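Local atomic coordinates of putative exported protein (Bordetella pertussis Tohama I, PDB entry 2PFZ), a protein that binds pyroglutamic acid and probably serves as the periplasmic solute receptor of a tripartite ATP-independent (TRAP) transport system. Residues 18-29 with 227-238. Numbering follows the deposited sequence.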
ATOM      1  N   ASN A  18      10.851   6.677  -5.509  1.00 17.49           N
ATOM      2  CA  ASN A  18       9.995   7.366  -6.501  1.00 17.43           C
ATOM      3  C   ASN A  18       9.679   8.791  -6.042  1.00 17.53           C
ATOM      4  O   ASN A  18       9.679   9.747  -6.852  1.00 17.37           O
ATOM      5  CB  ASN A  18       8.683   6.588  -6.729  1.00 17.17           C
ATOM      6  CG  ASN A  18       7.912   7.057  -7.930  1.00 16.25           C
ATOM      7  OD1 ASN A  18       8.479   7.323  -8.992  1.00 18.84           O
ATOM      8  ND2 ASN A  18       6.607   7.130  -7.788  1.00 16.93           N
ATOM      9  N   LEU A  19       9.355   8.927  -4.750  1.00 18.10           N
ATOM     10  CA  LEU A  19       9.004  10.250  -4.194  1.00 18.19           C
ATOM     11  C   LEU A  19      10.177  11.222  -4.339  1.00 19.37           C
ATOM     12  O   LEU A  19       9.979  12.426  -4.559  1.00 19.78           O
ATOM     13  CB  LEU A  19       8.622  10.158  -2.711  1.00 17.84           C
ATOM     14  CG  LEU A  19       7.191   9.691  -2.425  1.00 18.05           C
ATOM     15  CD1 LEU A  19       7.089   9.217  -0.957  1.00 16.53           C
ATOM     16  CD2 LEU A  19       6.213  10.823  -2.685  1.00 17.57           C
ATOM     17  N   THR A  20      11.381  10.682  -4.181  1.00 19.99           N
ATOM     18  CA  THR A  20      12.632  11.445  -4.301  1.00 21.06           C
ATOM     19  C   THR A  20      12.781  12.013  -5.722  1.00 21.74           C
ATOM     20  O   THR A  20      13.089  13.201  -5.901  1.00 22.81           O
ATOM     21  CB  THR A  20      13.844  10.603  -3.836  1.00 20.91           C
ATOM     22  OG1 THR A  20      13.695  10.305  -2.442  1.00 21.62           O
ATOM     23  CG2 THR A  20      15.167  11.356  -4.022  1.00 22.49           C
ATOM     24  N   GLN A  21      12.514  11.184  -6.724  1.00 21.60           N
ATOM     25  CA  GLN A  21      12.498  11.659  -8.117  1.00 21.79           C
ATOM     26  C   GLN A  21      11.357  12.641  -8.373  1.00 21.51           C
ATOM     27  O   GLN A  21      11.523  13.614  -9.116  1.00 21.53           O
ATOM     28  CB  GLN A  21      12.429  10.492  -9.104  1.00 21.54           C
ATOM     29  CG  GLN A  21      12.685  10.891 -10.571  1.00 24.05           C
ATOM     30  CD  GLN A  21      13.947  11.731 -10.762  1.00 25.79           C
ATOM     31  OE1 GLN A  21      13.878  12.886 -11.199  1.00 28.31           O
ATOM     32  NE2 GLN A  21      15.098  11.167 -10.422  1.00 26.49           N
ATOM     33  N   PHE A  22      10.199  12.370  -7.767  1.00 21.11           N
ATOM     34  CA  PHE A  22       9.025  13.234  -7.858  1.00 20.49           C
ATOM     35  C   PHE A  22       9.354  14.643  -7.382  1.00 20.95           C
ATOM     36  O   PHE A  22       9.038  15.614  -8.077  1.00 21.66           O
ATOM     37  CB  PHE A  22       7.879  12.639  -7.029  1.00 20.00           C
ATOM     38  CG  PHE A  22       6.746  13.596  -6.750  1.00 19.07           C
ATOM     39  CD1 PHE A  22       5.912  14.026  -7.764  1.00 18.62           C
ATOM     40  CD2 PHE A  22       6.499  14.036  -5.444  1.00 18.72           C
ATOM     41  CE1 PHE A  22       4.864  14.902  -7.511  1.00 17.84           C
ATOM     42  CE2 PHE A  22       5.462  14.945  -5.174  1.00 18.05           C
ATOM     43  CZ  PHE A  22       4.638  15.364  -6.207  1.00 19.08           C
ATOM     44  N   VAL A  23       9.997  14.767  -6.217  1.00 21.22           N
ATOM     45  CA  VAL A  23      10.249  16.107  -5.681  1.00 22.73           C
ATOM     46  C   VAL A  23      11.229  16.859  -6.604  1.00 23.63           C
ATOM     47  O   VAL A  23      11.078  18.066  -6.814  1.00 24.18           O
ATOM     48  CB  VAL A  23      10.666  16.134  -4.165  1.00 22.67           C
ATOM     49  CG1 VAL A  23       9.587  15.595  -3.276  1.00 23.15           C
ATOM     50  CG2 VAL A  23      11.948  15.373  -3.926  1.00 22.30           C
ATOM     51  N   LYS A  24      12.210  16.135  -7.156  1.00 24.87           N
ATOM     52  CA  LYS A  24      13.107  16.658  -8.193  1.00 26.42           C
ATOM     53  C   LYS A  24      12.358  17.105  -9.457  1.00 26.26           C
ATOM     54  O   LYS A  24      12.691  18.131 -10.030  1.00 27.40           O
ATOM     55  CB  LYS A  24      14.176  15.621  -8.574  1.00 26.76           C
ATOM     56  CG  LYS A  24      15.133  15.241  -7.448  1.00 27.28           C
ATOM     57  CD  LYS A  24      16.184  14.270  -7.921  1.00 28.71           C
ATOM     58  CE  LYS A  24      17.067  13.829  -6.745  1.00 31.76           C
ATOM     59  NZ  LYS A  24      18.059  12.775  -7.120  1.00 36.74           N
ATOM     60  N   ASP A  25      11.356  16.338  -9.895  1.00 26.29           N
ATOM     61  CA  ASP A  25      10.530  16.717 -11.045  1.00 26.03           C
ATOM     62  C   ASP A  25       9.697  17.973 -10.772  1.00 26.33           C
ATOM     63  O   ASP A  25       9.540  18.813 -11.651  1.00 25.97           O
ATOM     64  CB  ASP A  25       9.601  15.571 -11.478  1.00 26.13           C
ATOM     65  CG  ASP A  25      10.348  14.394 -12.118  1.00 26.91           C
ATOM     66  OD1 ASP A  25      11.586  14.472 -12.326  1.00 27.11           O
ATOM     67  OD2 ASP A  25       9.683  13.366 -12.401  1.00 26.95           O
ATOM     68  N   VAL A  26       9.155  18.101  -9.561  1.00 26.25           N
ATOM     69  CA  VAL A  26       8.351  19.286  -9.222  1.00 26.63           C
ATOM     70  C   VAL A  26       9.220  20.546  -9.222  1.00 27.10           C
ATOM     71  O   VAL A  26       8.786  21.595  -9.711  1.00 27.47           O
ATOM     72  CB  VAL A  26       7.641  19.163  -7.850  1.00 26.92           C
ATOM     73  CG1 VAL A  26       6.847  20.452  -7.545  1.00 26.31           C
ATOM     74  CG2 VAL A  26       6.710  17.970  -7.823  1.00 25.85           C
ATOM     75  N   ASP A  27      10.425  20.429  -8.667  1.00 27.13           N
ATOM     76  CA  ASP A  27      11.415  21.499  -8.696  1.00 28.01           C
ATOM     77  C   ASP A  27      11.709  21.876 -10.158  1.00 27.48           C
ATOM     78  O   ASP A  27      11.514  23.034 -10.561  1.00 27.30           O
ATOM     79  CB  ASP A  27      12.670  21.033  -7.951  1.00 28.53           C
ATOM     80  CG  ASP A  27      13.642  22.156  -7.641  1.00 30.08           C
ATOM     81  OD1 ASP A  27      13.259  23.334  -7.621  1.00 30.33           O
ATOM     82  OD2 ASP A  27      14.822  21.842  -7.401  1.00 35.53           O
ATOM     83  N   SER A  28      12.137  20.901 -10.957  1.00 27.29           N
ATOM     84  CA  SER A  28      12.525  21.167 -12.344  1.00 27.81           C
ATOM     85  C   SER A  28      11.388  21.733 -13.197  1.00 27.59           C
ATOM     86  O   SER A  28      11.574  22.748 -13.886  1.00 28.13           O
ATOM     87  CB  SER A  28      13.107  19.913 -12.997  1.00 27.95           C
ATOM     88  OG  SER A  28      13.420  20.171 -14.357  1.00 30.26           O
ATOM     89  N   LEU A  29      10.213  21.109 -13.142  1.00 27.12           N
ATOM     90  CA  LEU A  29       9.064  21.574 -13.929  1.00 27.26           C
ATOM     91  C   LEU A  29       8.500  22.926 -13.480  1.00 27.69           C
ATOM     92  O   LEU A  29       7.999  23.689 -14.311  1.00 27.20           O
ATOM     93  CB  LEU A  29       7.940  20.528 -13.964  1.00 27.26           C
ATOM     94  CG  LEU A  29       8.208  19.215 -14.726  1.00 26.96           C
ATOM     95  CD1 LEU A  29       7.218  18.110 -14.308  1.00 27.17           C
ATOM     96  CD2 LEU A  29       8.144  19.438 -16.239  1.00 26.45           C
ATOM     97  N   ALA A 227       2.668  22.160 -13.134  1.00 23.72           N
ATOM     98  CA  ALA A 227       3.951  21.494 -12.915  1.00 22.93           C
ATOM     99  C   ALA A 227       3.804  20.330 -11.897  1.00 22.91           C
ATOM    100  O   ALA A 227       4.322  19.231 -12.111  1.00 22.40           O
ATOM    101  CB  ALA A 227       4.964  22.493 -12.429  1.00 23.46           C
ATOM    102  N   LEU A 228       3.096  20.598 -10.805  1.00 21.91           N
ATOM    103  CA  LEU A 228       2.770  19.573  -9.813  1.00 21.94           C
ATOM    104  C   LEU A 228       1.939  18.423 -10.390  1.00 22.23           C
ATOM    105  O   LEU A 228       2.264  17.268 -10.182  1.00 22.23           O
ATOM    106  CB  LEU A 228       2.053  20.204  -8.625  1.00 21.75           C
ATOM    107  CG  LEU A 228       1.682  19.249  -7.486  1.00 20.96           C
ATOM    108  CD1 LEU A 228       2.905  18.616  -6.787  1.00 18.81           C
ATOM    109  CD2 LEU A 228       0.771  19.989  -6.518  1.00 21.24           C
ATOM    110  N   LYS A 229       0.872  18.727 -11.110  1.00 22.54           N
ATOM    111  CA  LYS A 229       0.084  17.659 -11.708  1.00 23.38           C
ATOM    112  C   LYS A 229       0.919  16.840 -12.702  1.00 23.59           C
ATOM    113  O   LYS A 229       0.849  15.612 -12.710  1.00 23.60           O
ATOM    114  CB  LYS A 229      -1.188  18.202 -12.363  1.00 23.47           C
ATOM    115  CG  LYS A 229      -2.294  18.563 -11.365  1.00 25.11           C
ATOM    116  CD  LYS A 229      -3.562  18.962 -12.094  1.00 27.94           C
ATOM    117  CE  LYS A 229      -4.776  18.897 -11.150  1.00 28.87           C
ATOM    118  NZ  LYS A 229      -6.096  18.901 -11.886  1.00 31.22           N
ATOM    119  N   LYS A 230       1.731  17.502 -13.517  1.00 23.69           N
ATOM    120  CA  LYS A 230       2.567  16.753 -14.473  1.00 23.96           C
ATOM    121  C   LYS A 230       3.608  15.903 -13.767  1.00 22.86           C
ATOM    122  O   LYS A 230       3.867  14.749 -14.169  1.00 20.92           O
ATOM    123  CB  LYS A 230       3.224  17.677 -15.505  1.00 25.00           C
ATOM    124  CG  LYS A 230       2.189  18.443 -16.309  1.00 27.72           C
ATOM    125  CD  LYS A 230       2.805  19.598 -17.116  1.00 33.60           C
ATOM    126  CE  LYS A 230       2.842  19.265 -18.594  1.00 36.23           C
ATOM    127  NZ  LYS A 230       2.984  20.514 -19.419  1.00 40.22           N
ATOM    128  N   ALA A 231       4.209  16.466 -12.716  1.00 21.57           N
ATOM    129  CA  ALA A 231       5.179  15.700 -11.940  1.00 21.38           C
ATOM    130  C   ALA A 231       4.466  14.486 -11.321  1.00 20.50           C
ATOM    131  O   ALA A 231       5.029  13.389 -11.270  1.00 20.22           O
ATOM    132  CB  ALA A 231       5.788  16.564 -10.861  1.00 21.18           C
ATOM    133  N   GLY A 232       3.223  14.701 -10.888  1.00 19.96           N
ATOM    134  CA  GLY A 232       2.375  13.633 -10.323  1.00 20.58           C
ATOM    135  C   GLY A 232       2.126  12.499 -11.305  1.00 20.99           C
ATOM    136  O   GLY A 232       2.292  11.319 -10.951  1.00 20.71           O
ATOM    137  N   ALA A 233       1.725  12.844 -12.534  1.00 21.31           N
ATOM    138  CA  ALA A 233       1.532  11.842 -13.605  1.00 21.07           C
ATOM    139  C   ALA A 233       2.791  11.045 -13.924  1.00 21.21           C
ATOM    140  O   ALA A 233       2.729   9.807 -14.061  1.00 20.80           O
ATOM    141  CB  ALA A 233       0.950  12.495 -14.893  1.00 21.44           C
ATOM    142  N   GLN A 234       3.928  11.737 -14.053  1.00 21.22           N
ATOM    143  CA  GLN A 234       5.226  11.078 -14.254  1.00 21.98           C
ATOM    144  C   GLN A 234       5.518  10.130 -13.088  1.00 20.93           C
ATOM    145  O   GLN A 234       5.986   9.011 -13.311  1.00 21.07           O
ATOM    146  CB  GLN A 234       6.365  12.114 -14.414  1.00 22.17           C
ATOM    147  CG  GLN A 234       6.190  12.965 -15.674  1.00 24.07           C
ATOM    148  CD  GLN A 234       7.221  14.095 -15.850  1.00 24.13           C
ATOM    149  OE1 GLN A 234       8.184  14.258 -15.071  1.00 27.96           O
ATOM    150  NE2 GLN A 234       7.011  14.887 -16.889  1.00 27.98           N
ATOM    151  N   ALA A 235       5.224  10.572 -11.856  1.00 19.79           N
ATOM    152  CA  ALA A 235       5.486   9.756 -10.639  1.00 18.91           C
ATOM    153  C   ALA A 235       4.652   8.479 -10.639  1.00 18.54           C
ATOM    154  O   ALA A 235       5.144   7.411 -10.243  1.00 18.01           O
ATOM    155  CB  ALA A 235       5.210  10.556  -9.366  1.00 18.19           C
ATOM    156  N   GLU A 236       3.390   8.592 -11.054  1.00 18.20           N
ATOM    157  CA  GLU A 236       2.531   7.420 -11.145  1.00 18.55           C
ATOM    158  C   GLU A 236       3.071   6.417 -12.139  1.00 18.69           C
ATOM    159  O   GLU A 236       3.111   5.245 -11.837  1.00 19.71           O
ATOM    160  CB  GLU A 236       1.101   7.762 -11.511  1.00 17.44           C
ATOM    161  CG  GLU A 236       0.136   6.605 -11.192  1.00 16.90           C
ATOM    162  CD  GLU A 236      -1.307   7.017 -11.280  1.00 15.33           C
ATOM    163  OE1 GLU A 236      -1.820   7.620 -10.302  1.00 16.54           O
ATOM    164  OE2 GLU A 236      -1.955   6.712 -12.320  1.00 16.65           O
ATOM    165  N   GLU A 237       3.457   6.886 -13.325  1.00 19.68           N
ATOM    166  CA  GLU A 237       4.004   6.016 -14.375  1.00 20.73           C
ATOM    167  C   GLU A 237       5.268   5.308 -13.907  1.00 19.96           C
ATOM    168  O   GLU A 237       5.390   4.074 -14.016  1.00 18.72           O
ATOM    169  CB  GLU A 237       4.288   6.835 -15.659  1.00 21.77           C
ATOM    170  CG  GLU A 237       4.908   6.004 -16.792  1.00 28.27           C
ATOM    171  CD  GLU A 237       4.467   6.426 -18.192  1.00 32.36           C
ATOM    172  OE1 GLU A 237       3.277   6.771 -18.384  1.00 37.72           O
ATOM    173  OE2 GLU A 237       5.323   6.386 -19.114  1.00 38.06           O
ATOM    174  N   ARG A 238       6.198   6.100 -13.372  1.00 19.47           N
ATOM    175  CA  ARG A 238       7.471   5.586 -12.883  1.00 19.64           C
ATOM    176  C   ARG A 238       7.270   4.625 -11.708  1.00 18.83           C
ATOM    177  O   ARG A 238       7.982   3.638 -11.603  1.00 19.22           O
ATOM    178  CB  ARG A 238       8.396   6.736 -12.464  1.00 19.23           C
ATOM    179  CG  ARG A 238       9.808   6.321 -11.991  1.00 20.12           C
ATOM    180  CD  ARG A 238      10.594   7.499 -11.404  1.00 21.66           C
ATOM    181  NE  ARG A 238      10.318   8.735 -12.096  1.00 28.37           N
ATOM    182  CZ  ARG A 238       9.707   9.818 -11.603  1.00 27.00           C
ATOM    183  NH1 ARG A 238       9.253   9.910 -10.336  1.00 25.72           N
ATOM    184  NH2 ARG A 238       9.557  10.834 -12.429  1.00 26.79           N
TER
HETATM  185  O   HOH W   1       7.740  12.736 -10.913  1.00 24.58           O
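The side-chain amide of N18 joins the two helices through both of its ends: ND2 donates to A235 O at 2.9 Å with an N-H...O angle of 162°, while OD1 accepts from R238 NH1 at 3.0 Å. With CG anti to the backbone N (chi1 -167°), the amide swings across to the other helix. NH1 meets its oxygen from above the carbonyl plane, not on a lone pair. This is a nearly antiparallel helix pair, its axes 8.6 Å apart at an angle of 146°, in the periplasmic-binding-protein fold of the DctP family; none of the pyroglutamate-pocket residues belongs to it. The R238 guanidinium is layered: Q21 CG lies over the centre of one face, 3.3 Å from CZ, and the backbone O of Q234, from the same helix as R238, over the opposite face. D25 OD2 forms a salt bridge with NH2, but the hydrogen bond is weak and its short length makes the exact geometry doubtful. A water donates to A231 O at 2.8 Å and accepts from R238 NH1, tying the guanidinium to its own helix backbone. Next to the polar group, packing is knobs-into-holes. F22 enters among L228, A231, G232 and A235, with CZ 3.7 Å from L228 CD1, and its ring also meets Y115 edge-to-face. L29 sits among A227, K230, A231 and Q234, while A231 is the reciprocal knob, its CB pressed unusually close, 3.5 Å, against V26 CG2, a methyl that also lies over the rim of one F22 face.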